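Local structure of CPXV203 protein (Cowpox virus, 4HKJ) at residues D[28-37]-D[72-82]. The protein probably binds host MHC class I molecules and holds them back in the endoplasmic reticulum, so hiding infected cells from cytotoxic T cells. Residues are numbered along the deposited sequence; the frame is centred on the assembly and turned at random.
Sequences FYSKRTDCSV and TKQTHFGVTHS
His-76 reaches up from the end of strand 71-77 into loop 30-32, a worked example of how a strand residue can anchor an irregular segment running alongside it in the antiparallel sense. Its CB packs against Arg-32 CB at 3.6 Å, and CD2 keeps to that same methylene at 3.5 Å. With CG anti to the backbone N (chi1 -178°), the imidazole lies beneath the loop backbone, Lys-31 C and Arg-32 N over one face. On one side of the ring ND1 shares a weak hydrogen bond with Ser-82 OG; on the other, NE2 gives a weak one to Gly-78 O. CE1, at the tip between them, faces Ser-30, with OG in plane at its edge and Ser-30 O 3.0 Å from CE1. Together these weak bonds may limit the ring's rotation. Ser-30 secures the turn through its backbone N, hydrogen-bonded to Val-79 O at 2.8 Å. Val-79 CG2 sits over the centre of the Tyr-29 ring, a CH-pi contact of 4.0 Å to the centroid. Farther on, Cys-35 CB meets Gln-74 NE2 at 3.4 Å, Gln-74 OE1 is hydrogen-bonded to Thr-48 OG1, and the sulfur is joined in a disulfide to Cys-184. Outside the two segments, Arg-32 salt-bridges another protein's chain, which also contacts Gly-78 and Thr-80. A loop thus lies along a beta-hairpin, joining the two sheets of a beta-sandwich consistent with the poxvirus T4 family.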
loop_
_atom_site.group_PDB
_atom_site.type_symbol
_atom_site.label_atom_id
_atom_site.label_comp_id
_atom_site.label_asym_id
_atom_site.label_seq_id
_atom_site.Cartn_x
_atom_site.Cartn_y
_atom_site.Cartn_z
ATOM N N PHE D 28 14.312 -1.847 18.617
ATOM C CA PHE D 28 15.545 -1.065 18.589
ATOM C C PHE D 28 15.481 0.042 17.541
ATOM O O PHE D 28 14.634 0.018 16.649
ATOM C CB PHE D 28 16.767 -1.964 18.356
ATOM C CG PHE D 28 17.058 -2.247 16.906
ATOM C CD1 PHE D 28 16.343 -3.212 16.214
ATOM C CD2 PHE D 28 18.062 -1.561 16.242
ATOM C CE1 PHE D 28 16.616 -3.476 14.883
ATOM C CE2 PHE D 28 18.338 -1.821 14.913
ATOM C CZ PHE D 28 17.615 -2.780 14.233
ATOM N N TYR D 29 16.379 1.014 17.660
ATOM C CA TYR D 29 16.435 2.122 16.715
ATOM C C TYR D 29 17.530 1.909 15.676
ATOM O O TYR D 29 18.713 1.843 16.012
ATOM C CB TYR D 29 16.672 3.448 17.444
ATOM C CG TYR D 29 15.473 3.972 18.206
ATOM C CD1 TYR D 29 14.251 3.311 18.164
ATOM C CD2 TYR D 29 15.561 5.135 18.958
ATOM C CE1 TYR D 29 13.155 3.789 18.858
ATOM C CE2 TYR D 29 14.473 5.622 19.655
ATOM C CZ TYR D 29 13.272 4.947 19.602
ATOM O OH TYR D 29 12.188 5.433 20.294
ATOM N N SER D 30 17.131 1.802 14.414
ATOM C CA SER D 30 18.086 1.667 13.321
ATOM C C SER D 30 18.715 3.017 13.001
ATOM O O SER D 30 18.018 4.026 12.895
ATOM C CB SER D 30 17.412 1.079 12.080
ATOM O OG SER D 30 16.255 1.816 11.728
ATOM N N LYS D 31 20.035 3.030 12.853
ATOM C CA LYS D 31 20.767 4.268 12.612
ATOM C C LYS D 31 21.063 4.476 11.128
ATOM O O LYS D 31 21.429 3.538 10.420
ATOM C CB LYS D 31 22.069 4.283 13.414
ATOM C CG LYS D 31 22.868 5.571 13.285
ATOM C CD LYS D 31 24.127 5.531 14.134
ATOM C CE LYS D 31 24.929 6.814 13.985
ATOM N NZ LYS D 31 26.160 6.794 14.820
ATOM N N ARG D 32 20.898 5.712 10.668
ATOM C CA ARG D 32 21.210 6.073 9.292
ATOM C C ARG D 32 22.714 6.056 9.064
ATOM O O ARG D 32 23.478 6.583 9.875
ATOM C CB ARG D 32 20.656 7.461 8.970
ATOM C CG ARG D 32 21.046 7.980 7.596
ATOM C CD ARG D 32 20.419 9.335 7.309
ATOM N NE ARG D 32 20.917 10.383 8.198
ATOM C CZ ARG D 32 20.262 10.838 9.263
ATOM N NH1 ARG D 32 19.076 10.339 9.580
ATOM N NH2 ARG D 32 20.795 11.794 10.012
ATOM N N THR D 33 23.140 5.455 7.958
ATOM C CA THR D 33 24.562 5.377 7.641
ATOM C C THR D 33 24.810 5.146 6.154
ATOM O O THR D 33 23.879 4.919 5.381
ATOM C CB THR D 33 25.254 4.256 8.438
ATOM O OG1 THR D 33 26.668 4.303 8.210
ATOM C CG2 THR D 33 24.723 2.895 8.017
ATOM N N ASP D 34 26.080 5.210 5.765
ATOM C CA ASP D 34 26.485 4.884 4.406
ATOM C C ASP D 34 26.302 3.391 4.182
ATOM O O ASP D 34 26.263 2.615 5.135
ATOM C CB ASP D 34 27.949 5.260 4.176
ATOM C CG ASP D 34 28.210 6.737 4.379
ATOM O OD1 ASP D 34 27.570 7.343 5.265
ATOM O OD2 ASP D 34 29.059 7.296 3.652
ATOM N N CYS D 35 26.191 2.988 2.921
ATOM C CA CYS D 35 26.021 1.577 2.599
ATOM C C CYS D 35 27.145 1.048 1.715
ATOM O O CYS D 35 27.703 1.776 0.893
ATOM C CB CYS D 35 24.658 1.327 1.948
ATOM S SG CYS D 35 24.392 2.201 0.390
ATOM N N SER D 36 27.471 -0.226 1.899
ATOM C CA SER D 36 28.504 -0.880 1.110
ATOM C C SER D 36 27.894 -1.987 0.260
ATOM O O SER D 36 26.782 -2.437 0.525
ATOM C CB SER D 36 29.586 -1.453 2.024
ATOM O OG SER D 36 30.244 -0.422 2.739
ATOM N N VAL D 37 28.621 -2.415 -0.768
ATOM C CA VAL D 37 28.166 -3.510 -1.621
ATOM C C VAL D 37 29.352 -4.264 -2.220
ATOM O O VAL D 37 30.275 -3.661 -2.767
ATOM C CB VAL D 37 27.212 -3.020 -2.737
ATOM C CG1 VAL D 37 27.838 -1.878 -3.529
ATOM C CG2 VAL D 37 26.821 -4.171 -3.655
ATOM N N THR D 72 22.960 -0.988 -6.367
ATOM C CA THR D 72 22.319 -1.041 -5.057
ATOM C C THR D 72 22.316 0.337 -4.396
ATOM O O THR D 72 23.337 1.023 -4.371
ATOM C CB THR D 72 23.027 -2.041 -4.126
ATOM O OG1 THR D 72 23.290 -3.259 -4.834
ATOM C CG2 THR D 72 22.165 -2.342 -2.908
ATOM N N LYS D 73 21.163 0.738 -3.865
ATOM C CA LYS D 73 21.033 2.021 -3.181
ATOM C C LYS D 73 20.294 1.857 -1.859
ATOM O O LYS D 73 19.443 0.979 -1.719
ATOM C CB LYS D 73 20.297 3.031 -4.063
ATOM C CG LYS D 73 20.990 3.336 -5.380
ATOM C CD LYS D 73 20.173 4.295 -6.228
ATOM C CE LYS D 73 20.855 4.565 -7.557
ATOM N NZ LYS D 73 20.090 5.533 -8.388
ATOM N N GLN D 74 20.626 2.704 -0.889
ATOM C CA GLN D 74 19.974 2.667 0.416
ATOM C C GLN D 74 19.710 4.067 0.962
ATOM O O GLN D 74 20.408 5.023 0.623
ATOM C CB GLN D 74 20.811 1.875 1.425
ATOM C CG GLN D 74 20.890 0.382 1.149
ATOM C CD GLN D 74 21.614 -0.372 2.246
ATOM O OE1 GLN D 74 22.037 -1.512 2.056
ATOM N NE2 GLN D 74 21.760 0.263 3.403
ATOM N N THR D 75 18.695 4.173 1.813
ATOM C CA THR D 75 18.388 5.421 2.502
ATOM C C THR D 75 17.732 5.114 3.842
ATOM O O THR D 75 17.370 3.970 4.114
ATOM C CB THR D 75 17.460 6.324 1.674
ATOM O OG1 THR D 75 17.259 7.564 2.362
ATOM C CG2 THR D 75 16.116 5.650 1.457
ATOM N N HIS D 76 17.578 6.135 4.677
ATOM C CA HIS D 76 16.996 5.945 5.998
ATOM C C HIS D 76 16.076 7.093 6.389
ATOM O O HIS D 76 16.359 8.256 6.097
ATOM C CB HIS D 76 18.097 5.777 7.047
ATOM C CG HIS D 76 17.581 5.537 8.432
ATOM N ND1 HIS D 76 17.239 4.282 8.892
ATOM C CD2 HIS D 76 17.346 6.389 9.457
ATOM C CE1 HIS D 76 16.817 4.373 10.140
ATOM N NE2 HIS D 76 16.872 5.642 10.508
ATOM N N PHE D 77 14.975 6.758 7.054
ATOM C CA PHE D 77 14.034 7.761 7.541
ATOM C C PHE D 77 13.610 7.446 8.970
ATOM O O PHE D 77 13.327 6.294 9.303
ATOM C CB PHE D 77 12.804 7.827 6.635
ATOM C CG PHE D 77 13.087 8.377 5.267
ATOM C CD1 PHE D 77 13.697 9.611 5.114
ATOM C CD2 PHE D 77 12.750 7.657 4.135
ATOM C CE1 PHE D 77 13.961 10.118 3.856
ATOM C CE2 PHE D 77 13.011 8.158 2.874
ATOM C CZ PHE D 77 13.618 9.391 2.734
ATOM N N GLY D 78 13.566 8.473 9.809
ATOM C CA GLY D 78 13.182 8.302 11.197
ATOM C C GLY D 78 14.166 7.442 11.964
ATOM O O GLY D 78 15.379 7.583 11.808
ATOM N N VAL D 79 13.642 6.540 12.787
ATOM C CA VAL D 79 14.481 5.691 13.622
ATOM C C VAL D 79 14.179 4.204 13.439
ATOM O O VAL D 79 14.778 3.359 14.103
ATOM C CB VAL D 79 14.331 6.047 15.114
ATOM C CG1 VAL D 79 14.867 7.442 15.386
ATOM C CG2 VAL D 79 12.875 5.939 15.541
ATOM N N THR D 80 13.254 3.886 12.539
ATOM C CA THR D 80 12.845 2.497 12.332
ATOM C C THR D 80 12.932 2.042 10.874
ATOM O O THR D 80 13.246 0.884 10.596
ATOM C CB THR D 80 11.412 2.245 12.846
ATOM O OG1 THR D 80 10.518 3.206 12.269
ATOM C CG2 THR D 80 11.358 2.355 14.361
ATOM N N HIS D 81 12.653 2.953 9.947
ATOM C CA HIS D 81 12.568 2.595 8.534
ATOM C C HIS D 81 13.923 2.571 7.827
ATOM O O HIS D 81 14.720 3.502 7.948
ATOM C CB HIS D 81 11.614 3.541 7.801
ATOM C CG HIS D 81 10.240 3.591 8.390
ATOM N ND1 HIS D 81 9.301 2.606 8.176
ATOM C CD2 HIS D 81 9.644 4.513 9.184
ATOM C CE1 HIS D 81 8.186 2.917 8.813
ATOM N NE2 HIS D 81 8.368 4.069 9.432
ATOM N N SER D 82 14.167 1.495 7.082
ATOM C CA SER D 82 15.366 1.367 6.261
ATOM C C SER D 82 14.993 0.817 4.887
ATOM O O SER D 82 14.422 -0.269 4.782
ATOM C CB SER D 82 16.388 0.454 6.937
ATOM O OG SER D 82 16.760 0.959 8.205
#